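PDB 1Z08: Ras-related protein Rab-21 from Homo sapiens, which belongs to the Rab branch of the Ras family of small G proteins and has the P-loop nucleotide-binding fold, here holding phosphoaminophosphonic acid-guanylate ester and a magnesium ion. Local coordinates for residues Y5-V10 with K165-T170; E14-K19 with I88-S93; V23-E28 with K151-I156. The protein carries 1 engineered substitution. All coordinates share one frame; numbering follows the deposited sequence.

Contact 1. Residues Y5-V10 with K165-T170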
loop_
_atom_site.group_PDB
_atom_site.type_symbol
_atom_site.label_atom_id
_atom_site.label_comp_id
_atom_site.label_asym_id
_atom_site.label_seq_id
_atom_site.Cartn_x
_atom_site.Cartn_y
_atom_site.Cartn_z
ATOM N N TYR A 5 13.921 -4.475 14.318
ATOM C CA TYR A 5 13.681 -3.817 13.031
ATOM C C TYR A 5 12.777 -2.593 13.147
ATOM O O TYR A 5 11.798 -2.592 13.898
ATOM C CB TYR A 5 13.096 -4.801 12.011
ATOM C CG TYR A 5 14.005 -5.960 11.674
ATOM C CD1 TYR A 5 13.844 -7.198 12.297
ATOM C CD2 TYR A 5 15.028 -5.822 10.735
ATOM C CE1 TYR A 5 14.676 -8.271 11.993
ATOM C CE2 TYR A 5 15.869 -6.889 10.424
ATOM C CZ TYR A 5 15.683 -8.109 11.056
ATOM O OH TYR A 5 16.509 -9.165 10.757
ATOM N N SER A 6 13.123 -1.554 12.394
ATOM C CA SER A 6 12.323 -0.339 12.321
ATOM C C SER A 6 12.208 0.086 10.859
ATOM O O SER A 6 13.212 0.390 10.212
ATOM C CB SER A 6 12.951 0.768 13.173
ATOM O OG SER A 6 12.046 1.839 13.377
ATOM N N PHE A 7 10.984 0.084 10.336
ATOM C CA PHE A 7 10.755 0.379 8.924
ATOM C C PHE A 7 9.764 1.518 8.712
ATOM O O PHE A 7 8.792 1.654 9.455
ATOM C CB PHE A 7 10.249 -0.864 8.180
ATOM C CG PHE A 7 11.205 -2.032 8.200
ATOM C CD1 PHE A 7 10.804 -3.256 8.722
ATOM C CD2 PHE A 7 12.493 -1.913 7.681
ATOM C CE1 PHE A 7 11.670 -4.348 8.737
ATOM C CE2 PHE A 7 13.371 -2.999 7.693
ATOM C CZ PHE A 7 12.957 -4.220 8.220
ATOM N N LYS A 8 10.024 2.327 7.687
ATOM C CA LYS A 8 9.098 3.370 7.253
ATOM C C LYS A 8 8.371 2.924 5.989
ATOM O O LYS A 8 9.003 2.555 4.996
ATOM C CB LYS A 8 9.838 4.689 7.002
ATOM C CG LYS A 8 8.954 5.795 6.429
ATOM C CD LYS A 8 9.698 7.111 6.313
ATOM C CE LYS A 8 8.802 8.181 5.716
ATOM N NZ LYS A 8 9.474 9.511 5.681
ATOM N N VAL A 9 7.042 2.964 6.041
ATOM C CA VAL A 9 6.191 2.552 4.928
ATOM C C VAL A 9 5.243 3.699 4.570
ATOM O O VAL A 9 4.632 4.305 5.451
ATOM C CB VAL A 9 5.404 1.253 5.283
ATOM C CG1 VAL A 9 4.375 0.918 4.221
ATOM C CG2 VAL A 9 6.367 0.081 5.476
ATOM N N VAL A 10 5.142 4.005 3.278
ATOM C CA VAL A 10 4.267 5.075 2.803
ATOM C C VAL A 10 3.163 4.509 1.905
ATOM O O VAL A 10 3.420 3.650 1.063
ATOM C CB VAL A 10 5.078 6.201 2.080
ATOM C CG1 VAL A 10 5.822 5.665 0.856
ATOM C CG2 VAL A 10 4.188 7.377 1.705
ATOM N N LYS A 165 8.529 -8.951 5.745
ATOM C CA LYS A 165 9.443 -10.042 5.397
ATOM C C LYS A 165 10.414 -9.620 4.301
ATOM O O LYS A 165 11.608 -9.897 4.382
ATOM C CB LYS A 165 8.671 -11.279 4.935
ATOM C CG LYS A 165 7.960 -12.039 6.033
ATOM C CD LYS A 165 7.281 -13.267 5.443
ATOM C CE LYS A 165 6.339 -13.922 6.431
ATOM N NZ LYS A 165 5.598 -15.039 5.781
ATOM N N ARG A 166 9.886 -8.950 3.279
ATOM C CA ARG A 166 10.694 -8.480 2.157
ATOM C C ARG A 166 11.659 -7.361 2.564
ATOM O O ARG A 166 12.776 -7.288 2.048
ATOM C CB ARG A 166 9.798 -8.018 1.008
ATOM C CG ARG A 166 8.990 -9.125 0.331
ATOM C CD ARG A 166 7.880 -8.541 -0.543
ATOM N NE ARG A 166 8.414 -7.669 -1.590
ATOM C CZ ARG A 166 7.758 -6.649 -2.139
ATOM N NH1 ARG A 166 6.528 -6.343 -1.741
ATOM N NH2 ARG A 166 8.343 -5.919 -3.079
ATOM N N MET A 167 11.230 -6.498 3.485
ATOM C CA MET A 167 12.097 -5.426 3.996
ATOM C C MET A 167 13.210 -5.951 4.910
ATOM O O MET A 167 14.307 -5.384 4.951
ATOM C CB MET A 167 11.281 -4.338 4.700
ATOM C CG MET A 167 10.420 -3.505 3.751
ATOM S SD MET A 167 9.481 -2.178 4.542
ATOM C CE MET A 167 8.527 -3.076 5.765
ATOM N N ILE A 168 12.917 -7.025 5.643
ATOM C CA ILE A 168 13.920 -7.713 6.461
ATOM C C ILE A 168 14.970 -8.375 5.562
ATOM O O ILE A 168 16.162 -8.370 5.881
ATOM C CB ILE A 168 13.271 -8.759 7.415
ATOM C CG1 ILE A 168 12.480 -8.060 8.526
ATOM C CG2 ILE A 168 14.327 -9.691 8.032
ATOM C CD1 ILE A 168 11.528 -8.974 9.290
ATOM N N GLU A 169 14.516 -8.917 4.432
ATOM C CA GLU A 169 15.384 -9.623 3.487
ATOM C C GLU A 169 16.218 -8.695 2.593
ATOM O O GLU A 169 17.125 -9.157 1.896
ATOM C CB GLU A 169 14.562 -10.599 2.638
ATOM N N THR A 170 15.914 -7.397 2.619
ATOM C CA THR A 170 16.648 -6.402 1.833
ATOM C C THR A 170 18.067 -6.211 2.373
ATOM O O THR A 170 19.044 -6.343 1.632
ATOM C CB THR A 170 15.915 -5.037 1.804
ATOM O OG1 THR A 170 14.587 -5.214 1.301
ATOM C CG2 THR A 170 16.653 -4.031 0.916
#

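Contact 2. Residues E14-K19 with I88-S93. With GNP (phosphoaminophosphonic acid-guanylate ester), chain F.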
loop_
_atom_site.group_PDB
_atom_site.type_symbol
_atom_site.label_atom_id
_atom_site.label_comp_id
_atom_site.label_asym_id
_atom_site.label_seq_id
_atom_site.Cartn_x
_atom_site.Cartn_y
_atom_site.Cartn_z
ATOM N N GLU A 14 -4.570 7.546 -5.579
ATOM C CA GLU A 14 -5.621 8.540 -5.825
ATOM C C GLU A 14 -6.651 8.639 -4.699
ATOM O O GLU A 14 -6.699 7.786 -3.807
ATOM C CB GLU A 14 -6.318 8.247 -7.158
ATOM C CG GLU A 14 -5.399 8.323 -8.369
ATOM C CD GLU A 14 -4.853 9.723 -8.606
ATOM O OE1 GLU A 14 -5.637 10.615 -9.000
ATOM O OE2 GLU A 14 -3.636 9.928 -8.408
ATOM N N GLY A 15 -7.477 9.682 -4.754
ATOM C CA GLY A 15 -8.427 9.992 -3.682
ATOM C C GLY A 15 -9.495 8.960 -3.357
ATOM O O GLY A 15 -10.054 8.975 -2.257
ATOM N N CYS A 16 -9.782 8.066 -4.303
ATOM C CA CYS A 16 -10.876 7.102 -4.155
ATOM C C CYS A 16 -10.450 5.728 -3.628
ATOM O O CYS A 16 -11.302 4.898 -3.315
ATOM C CB CYS A 16 -11.617 6.924 -5.496
ATOM S SG CYS A 16 -10.825 5.798 -6.718
ATOM N N VAL A 17 -9.143 5.498 -3.512
ATOM C CA VAL A 17 -8.611 4.125 -3.488
ATOM C C VAL A 17 -8.741 3.342 -2.172
ATOM O O VAL A 17 -8.890 2.117 -2.195
ATOM C CB VAL A 17 -7.158 4.056 -4.040
ATOM C CG1 VAL A 17 -7.084 4.708 -5.413
ATOM C CG2 VAL A 17 -6.168 4.710 -3.084
ATOM N N GLY A 18 -8.674 4.039 -1.039
ATOM C CA GLY A 18 -8.819 3.395 0.268
ATOM C C GLY A 18 -7.553 3.312 1.106
ATOM O O GLY A 18 -7.408 2.395 1.913
ATOM N N LYS A 19 -6.644 4.272 0.924
ATOM C CA LYS A 19 -5.386 4.315 1.684
ATOM C C LYS A 19 -5.646 4.340 3.192
ATOM O O LYS A 19 -5.151 3.480 3.931
ATOM C CB LYS A 19 -4.544 5.537 1.292
ATOM C CG LYS A 19 -4.123 5.599 -0.171
ATOM C CD LYS A 19 -3.296 6.853 -0.488
ATOM C CE LYS A 19 -4.089 8.153 -0.361
ATOM N NZ LYS A 19 -5.300 8.207 -1.242
ATOM N N ILE A 88 -9.927 -1.348 -7.706
ATOM C CA ILE A 88 -10.143 -2.329 -8.787
ATOM C C ILE A 88 -11.316 -1.975 -9.710
ATOM O O ILE A 88 -11.415 -2.506 -10.819
ATOM C CB ILE A 88 -10.302 -3.795 -8.279
ATOM C CG1 ILE A 88 -11.578 -3.967 -7.440
ATOM C CG2 ILE A 88 -9.044 -4.253 -7.540
ATOM C CD1 ILE A 88 -12.198 -5.345 -7.551
ATOM N N THR A 89 -12.195 -1.090 -9.242
ATOM C CA THR A 89 -13.339 -0.620 -10.027
ATOM C C THR A 89 -13.008 0.642 -10.828
ATOM O O THR A 89 -13.838 1.131 -11.599
ATOM C CB THR A 89 -14.577 -0.324 -9.129
ATOM O OG1 THR A 89 -14.361 0.886 -8.385
ATOM C CG2 THR A 89 -14.848 -1.477 -8.171
ATOM N N ASP A 90 -11.799 1.167 -10.644
ATOM C CA ASP A 90 -11.407 2.429 -11.264
ATOM C C ASP A 90 -10.107 2.276 -12.055
ATOM O O ASP A 90 -9.020 2.205 -11.473
ATOM C CB ASP A 90 -11.274 3.521 -10.194
ATOM C CG ASP A 90 -11.160 4.914 -10.788
ATOM O OD1 ASP A 90 -10.073 5.270 -11.276
ATOM O OD2 ASP A 90 -12.161 5.661 -10.757
ATOM N N GLU A 91 -10.227 2.234 -13.381
ATOM C CA GLU A 91 -9.064 2.063 -14.259
ATOM C C GLU A 91 -8.049 3.204 -14.139
ATOM O O GLU A 91 -6.841 2.961 -14.131
ATOM C CB GLU A 91 -9.502 1.868 -15.720
ATOM C CG GLU A 91 -8.369 1.923 -16.754
ATOM C CD GLU A 91 -7.412 0.730 -16.708
ATOM O OE1 GLU A 91 -7.552 -0.154 -15.835
ATOM O OE2 GLU A 91 -6.505 0.683 -17.564
ATOM N N ASP A 92 -8.545 4.436 -14.038
ATOM C CA ASP A 92 -7.687 5.617 -13.882
ATOM C C ASP A 92 -6.763 5.502 -12.671
ATOM O O ASP A 92 -5.587 5.887 -12.734
ATOM C CB ASP A 92 -8.533 6.889 -13.769
ATOM C CG ASP A 92 -9.189 7.282 -15.081
ATOM O OD1 ASP A 92 -8.884 6.664 -16.126
ATOM O OD2 ASP A 92 -10.015 8.221 -15.063
ATOM N N SER A 93 -7.298 4.962 -11.576
ATOM C CA SER A 93 -6.541 4.812 -10.338
ATOM C C SER A 93 -5.383 3.827 -10.498
ATOM O O SER A 93 -4.326 4.010 -9.889
ATOM C CB SER A 93 -7.452 4.406 -9.173
ATOM O OG SER A 93 -7.814 3.039 -9.232
HETATM P PG GNP F . -7.939 10.344 0.470
HETATM O O1G GNP F . -8.755 11.467 -0.126
HETATM O O2G GNP F . -7.780 10.403 1.967
HETATM O O3G GNP F . -6.657 10.373 -0.316
HETATM N N3B GNP F . -8.672 8.951 0.145
HETATM P PB GNP F . -8.309 7.488 0.682
HETATM O O1B GNP F . -7.444 6.771 -0.279
HETATM O O2B GNP F . -7.796 7.598 2.067
HETATM O O3A GNP F . -9.608 6.665 0.706
HETATM P PA GNP F . -10.519 6.321 1.901
HETATM O O1A GNP F . -9.877 5.286 2.737
HETATM O O2A GNP F . -11.018 7.531 2.600
HETATM O "O5'" GNP F . -11.762 5.620 1.238
HETATM C "C5'" GNP F . -12.440 6.243 0.148
HETATM C "C4'" GNP F . -13.761 5.540 -0.107
HETATM O "O4'" GNP F . -13.518 4.171 -0.524
HETATM C "C3'" GNP F . -14.695 5.457 1.095
HETATM O "O3'" GNP F . -16.023 5.610 0.632
HETATM C "C2'" GNP F . -14.409 4.058 1.641
HETATM O "O2'" GNP F . -15.460 3.500 2.404
HETATM C "C1'" GNP F . -14.202 3.285 0.341
HETATM N N9 GNP F . -13.421 2.064 0.509
HETATM C C8 GNP F . -12.145 1.944 1.014
HETATM N N7 GNP F . -11.712 0.714 1.046
HETATM C C5 GNP F . -12.767 -0.032 0.527
HETATM C C6 GNP F . -12.894 -1.430 0.311
HETATM O O6 GNP F . -12.065 -2.320 0.540
HETATM N N1 GNP F . -14.132 -1.776 -0.244
HETATM C C2 GNP F . -15.129 -0.875 -0.541
HETATM N N2 GNP F . -16.256 -1.378 -1.064
HETATM N N3 GNP F . -15.023 0.433 -0.345
HETATM C C4 GNP F . -13.825 0.786 0.193
HETATM O O HOH W 1 -3.957 5.002 -7.357
#

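Contact 3. Residues V23-E28 with K151-I156. With GNP (phosphoaminophosphonic acid-guanylate ester), chain F.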
loop_
_atom_site.group_PDB
_atom_site.type_symbol
_atom_site.label_atom_id
_atom_site.label_comp_id
_atom_site.label_asym_id
_atom_site.label_seq_id
_atom_site.Cartn_x
_atom_site.Cartn_y
_atom_site.Cartn_z
ATOM N N VAL A 23 -5.131 1.418 6.427
ATOM C CA VAL A 23 -4.406 1.673 7.672
ATOM C C VAL A 23 -5.336 1.549 8.885
ATOM O O VAL A 23 -4.998 0.883 9.869
ATOM C CB VAL A 23 -3.714 3.060 7.666
ATOM C CG1 VAL A 23 -2.887 3.255 8.940
ATOM C CG2 VAL A 23 -2.824 3.221 6.437
ATOM N N LEU A 24 -6.510 2.175 8.805
ATOM C CA LEU A 24 -7.480 2.128 9.899
ATOM C C LEU A 24 -7.897 0.695 10.232
ATOM O O LEU A 24 -7.942 0.319 11.405
ATOM C CB LEU A 24 -8.704 3.002 9.597
ATOM C CG LEU A 24 -9.844 3.049 10.627
ATOM C CD1 LEU A 24 -9.407 3.689 11.944
ATOM C CD2 LEU A 24 -11.048 3.782 10.049
ATOM N N ARG A 25 -8.186 -0.103 9.204
ATOM C CA ARG A 25 -8.536 -1.507 9.406
ATOM C C ARG A 25 -7.386 -2.277 10.060
ATOM O O ARG A 25 -7.606 -3.048 10.989
ATOM C CB ARG A 25 -8.953 -2.176 8.089
ATOM C CG ARG A 25 -9.242 -3.676 8.195
ATOM C CD ARG A 25 -10.457 -3.968 9.073
ATOM N NE ARG A 25 -11.714 -3.834 8.341
ATOM C CZ ARG A 25 -12.919 -3.883 8.902
ATOM N NH1 ARG A 25 -13.045 -4.057 10.215
ATOM N NH2 ARG A 25 -14.004 -3.756 8.151
ATOM N N TYR A 26 -6.166 -2.051 9.578
ATOM C CA TYR A 26 -4.984 -2.748 10.099
ATOM C C TYR A 26 -4.646 -2.350 11.544
ATOM O O TYR A 26 -4.275 -3.202 12.356
ATOM C CB TYR A 26 -3.781 -2.508 9.182
ATOM C CG TYR A 26 -2.561 -3.362 9.483
ATOM C CD1 TYR A 26 -2.649 -4.754 9.548
ATOM C CD2 TYR A 26 -1.310 -2.774 9.676
ATOM C CE1 TYR A 26 -1.525 -5.536 9.818
ATOM C CE2 TYR A 26 -0.184 -3.546 9.940
ATOM C CZ TYR A 26 -0.296 -4.924 10.012
ATOM O OH TYR A 26 0.825 -5.685 10.272
ATOM N N CYS A 27 -4.790 -1.064 11.858
ATOM C CA CYS A 27 -4.368 -0.528 13.155
ATOM C C CYS A 27 -5.452 -0.549 14.235
ATOM O O CYS A 27 -5.147 -0.758 15.412
ATOM C CB CYS A 27 -3.829 0.896 12.998
ATOM S SG CYS A 27 -2.291 1.020 12.071
ATOM N N GLU A 28 -6.704 -0.324 13.841
ATOM C CA GLU A 28 -7.803 -0.195 14.805
ATOM C C GLU A 28 -8.958 -1.169 14.569
ATOM O O GLU A 28 -9.925 -1.190 15.340
ATOM C CB GLU A 28 -8.337 1.244 14.822
ATOM C CG GLU A 28 -7.316 2.314 15.217
ATOM C CD GLU A 28 -6.838 2.202 16.660
ATOM O OE1 GLU A 28 -7.591 1.690 17.519
ATOM O OE2 GLU A 28 -5.704 2.645 16.938
ATOM N N LYS A 151 -12.879 -3.095 3.561
ATOM C CA LYS A 151 -14.260 -3.266 4.026
ATOM C C LYS A 151 -14.511 -4.646 4.648
ATOM O O LYS A 151 -15.163 -4.745 5.691
ATOM C CB LYS A 151 -15.255 -2.991 2.888
ATOM C CG LYS A 151 -16.726 -3.071 3.304
ATOM C CD LYS A 151 -17.641 -2.365 2.316
ATOM C CE LYS A 151 -19.064 -2.324 2.846
ATOM N NZ LYS A 151 -19.877 -1.257 2.192
ATOM N N GLN A 152 -13.983 -5.696 4.016
ATOM C CA GLN A 152 -14.168 -7.070 4.505
ATOM C C GLN A 152 -12.968 -7.610 5.293
ATOM O O GLN A 152 -12.976 -8.766 5.730
ATOM C CB GLN A 152 -14.502 -8.012 3.342
ATOM C CG GLN A 152 -15.810 -7.688 2.637
ATOM C CD GLN A 152 -16.168 -8.691 1.552
ATOM O OE1 GLN A 152 -15.294 -9.262 0.900
ATOM N NE2 GLN A 152 -17.463 -8.896 1.344
ATOM N N ASN A 153 -11.957 -6.761 5.491
ATOM C CA ASN A 153 -10.692 -7.153 6.124
ATOM C C ASN A 153 -10.070 -8.395 5.472
ATOM O O ASN A 153 -9.844 -9.417 6.129
ATOM C CB ASN A 153 -10.859 -7.342 7.645
ATOM C CG ASN A 153 -9.528 -7.422 8.378
ATOM O OD1 ASN A 153 -8.482 -7.051 7.844
ATOM N ND2 ASN A 153 -9.565 -7.907 9.613
ATOM N N LYS A 154 -9.806 -8.297 4.173
ATOM C CA LYS A 154 -9.191 -9.386 3.420
ATOM C C LYS A 154 -7.843 -8.957 2.854
ATOM O O LYS A 154 -7.735 -7.894 2.241
ATOM C CB LYS A 154 -10.107 -9.841 2.282
ATOM C CG LYS A 154 -11.375 -10.547 2.743
ATOM C CD LYS A 154 -12.287 -10.841 1.570
ATOM C CE LYS A 154 -13.435 -11.745 1.981
ATOM N NZ LYS A 154 -14.376 -11.941 0.840
ATOM N N GLY A 155 -6.823 -9.785 3.075
ATOM C CA GLY A 155 -5.494 -9.570 2.490
ATOM C C GLY A 155 -4.604 -8.518 3.139
ATOM O O GLY A 155 -3.454 -8.348 2.733
ATOM N N ILE A 156 -5.119 -7.816 4.148
ATOM C CA ILE A 156 -4.374 -6.711 4.775
ATOM C C ILE A 156 -3.273 -7.202 5.718
ATOM O O ILE A 156 -2.147 -6.702 5.684
ATOM C CB ILE A 156 -5.315 -5.706 5.482
ATOM C CG1 ILE A 156 -6.275 -5.092 4.459
ATOM C CG2 ILE A 156 -4.512 -4.608 6.177
ATOM C CD1 ILE A 156 -7.416 -4.312 5.064
HETATM P PG GNP F . -7.939 10.344 0.470
HETATM O O1G GNP F . -8.755 11.467 -0.126
HETATM O O2G GNP F . -7.780 10.403 1.967
HETATM O O3G GNP F . -6.657 10.373 -0.316
HETATM N N3B GNP F . -8.672 8.951 0.145
HETATM P PB GNP F . -8.309 7.488 0.682
HETATM O O1B GNP F . -7.444 6.771 -0.279
HETATM O O2B GNP F . -7.796 7.598 2.067
HETATM O O3A GNP F . -9.608 6.665 0.706
HETATM P PA GNP F . -10.519 6.321 1.901
HETATM O O1A GNP F . -9.877 5.286 2.737
HETATM O O2A GNP F . -11.018 7.531 2.600
HETATM O "O5'" GNP F . -11.762 5.620 1.238
HETATM C "C5'" GNP F . -12.440 6.243 0.148
HETATM C "C4'" GNP F . -13.761 5.540 -0.107
HETATM O "O4'" GNP F . -13.518 4.171 -0.524
HETATM C "C3'" GNP F . -14.695 5.457 1.095
HETATM O "O3'" GNP F . -16.023 5.610 0.632
HETATM C "C2'" GNP F . -14.409 4.058 1.641
HETATM O "O2'" GNP F . -15.460 3.500 2.404
HETATM C "C1'" GNP F . -14.202 3.285 0.341
HETATM N N9 GNP F . -13.421 2.064 0.509
HETATM C C8 GNP F . -12.145 1.944 1.014
HETATM N N7 GNP F . -11.712 0.714 1.046
HETATM C C5 GNP F . -12.767 -0.032 0.527
HETATM C C6 GNP F . -12.894 -1.430 0.311
HETATM O O6 GNP F . -12.065 -2.320 0.540
HETATM N N1 GNP F . -14.132 -1.776 -0.244
HETATM C C2 GNP F . -15.129 -0.875 -0.541
HETATM N N2 GNP F . -16.256 -1.378 -1.064
HETATM N N3 GNP F . -15.023 0.433 -0.345
HETATM C C4 GNP F . -13.825 0.786 0.193
#

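Contact 1. Residues Y5-V10 with K165-T170
In the Ras-type fold the first strand, 5-12, packs against the last helix, 156-168, and here the start of that strand meets the C-terminal part of the helix through an apolar, partly aromatic interface. Tyr5 and Phe7 offer ring faces to two consecutive helix residues, Ile168 and Met167. CG1 of Ile168 stands 3.8 Å from the centroid of the Tyr5 ring, only 1° off its normal, a CH-pi contact over the centre of the face. The CG2 branch reaches farther along the tyrosine and lies 3.5 Å from Tyr5 OH. The same CG1 also meets Phe7, but at the ring edge, 3.8 Å from Phe7 CE1, so that this one methylene fits between two aromatic side chains.

Met167 takes a face of Phe7: its CB sits 3.8 Å from the ring centroid. The thioether then bends back at chi3 (-57°), bringing CE to 3.7 Å from Phe7 CB, while SD approaches the ring obliquely in a Met-aromatic contact. CE also touches Val9 CG2, at 3.8 Å, where the interface runs into the buried interior. Strand 54-61, hydrogen-bonded to Tyr5 and Phe7 through the backbone, brings Val55 against Tyr5, Phe7 and Ile168, whereas Met167 also packs on Cys113 of strand 113-119 and Val9 on Ile83 of strand 81-87.

Contact 2. Residues E14-K19 with I88-S93
Ser93 and Val17 make the closest approach, CB of the serine lying 3.8 Å from the CG1 methyl of the valine. Beside them SG of Cys16 rests 4.2 Å from Asp90 CG and also borders Ser93 CB, while the CG methylene of Glu14 lies against the serine backbone. These are van der Waals contacts; the polar link between the segments is a water that accepts from Glu14 N and donates to Ser93 O, 2.7 Å away.

Behind this first shell, Asp90 N-caps helix 91-108. With its CG anti to the backbone N (chi1 -168°), the carboxylate folds over the helix start, and its OD1 accepts from Ser93 N at 2.8 Å. Ser93 OG, turned between its own N and carbonyl carbon (chi1 76°), donates to Asp90 O at 2.7 Å and is also hydrogen-bonded to Asp87 N, which leaves CB facing Val17.

The other segment is the P-loop, or Walker A motif, which joins strand 5-12 to helix 19-28 and wraps the phosphates of the bound phosphoaminophosphonic acid-guanylate ester. O1B of the ligand is gripped by three donors: Gly18 N, Lys19 N and Lys19 NZ, the last at 2.8 Å. Bends at chi3 and chi4 curl the lysine chain round so that NZ also bonds O3G, at 2.7 Å, thereby spanning two phosphates. Gly15 O accepts from the bridging N3B at 2.8 Å. Farther out, Lys120 NZ bonds Cys16 O and Asn119 ND2 bonds Val17 O, tying the loop to the end of strand 113-119.

Contact 3. Residues V23-E28 with K151-I156
Arg25, on helix 19-28, lies along the loop that precedes helix 156-168 and gives up more surface here than any other residue of the two segments; Ile156 and Tyr26 complete the apolar part of the contact. The arginine leaves the helix with CG anti to its backbone N (chi1 176°) and then bends at chi2 and chi3, which lays its methylenes against the loop and carries the guanidinium to Lys151. At that end NH2 donates to Lys151 O at 2.9 Å; the carbonyl lies at the guanidinium edge, but the N-H...O angle of 122° makes the bond weak. Asn153 comes over one face of the group, its CB 3.7 Å from Arg25 NE, with the amide and guanidinium planes only 17° apart. Its OD1 is nearest to Arg25 CG, at 3.5 Å, and so meets the aliphatic part of the chain.

Ile156 divides its branches between two neighbours on the helix. CD1 sits 3.7 Å from Arg25 CG, whereas CG2 reaches Tyr26 CB, also at 3.7 Å, and approaches the tyrosine ring obliquely. Tyr26 itself is buried, stacked with Phe160 of helix 156-168 and in a cation-pi contact with Lys46.

The loop also reaches the nucleotide. Lys151 N donates to O6 of the bound phosphoaminophosphonic acid-guanylate ester at 3.2 Å in a nearly straight bond, its CB lies 3.5 Å from N1 of the base, and its NZ forms a salt bridge with Asp33.

Arg25 is further held by Ala150 O at NE and Asn29 OD1 at NH1. With carbonyl oxygens as its partners on the loop, its positive charge is probably stabilised by dipoles there, and its bond to Ala150 O and the weak one to Lys151 O are consistent with tethering the backbone that presents Lys151 N to the base.

How the contacts relate
All three contacts are partly buried, each combining two buried residues with more accessible ones, and they differ mainly in chemistry. Contact 1, remote from the nucleotide, is wholly apolar across its interface. Contact 2 has sparse van der Waals touches and a water bridge, with several hydrogen bonds going to the phosphates, while contact 3 mixes apolar packing with an arginine-carbonyl bond and addresses the base. Contacts 2 and 3 therefore grip different parts of one ligand, their centres about 17 Å apart, and lie at the start and along the body of helix 19-28, which the P-loop leads into. Contacts 1 and 3 both involve helix 156-168, toward its C-terminal part and at its start. Contacts 1 and 2 lie on opposite sides of the chain's centre.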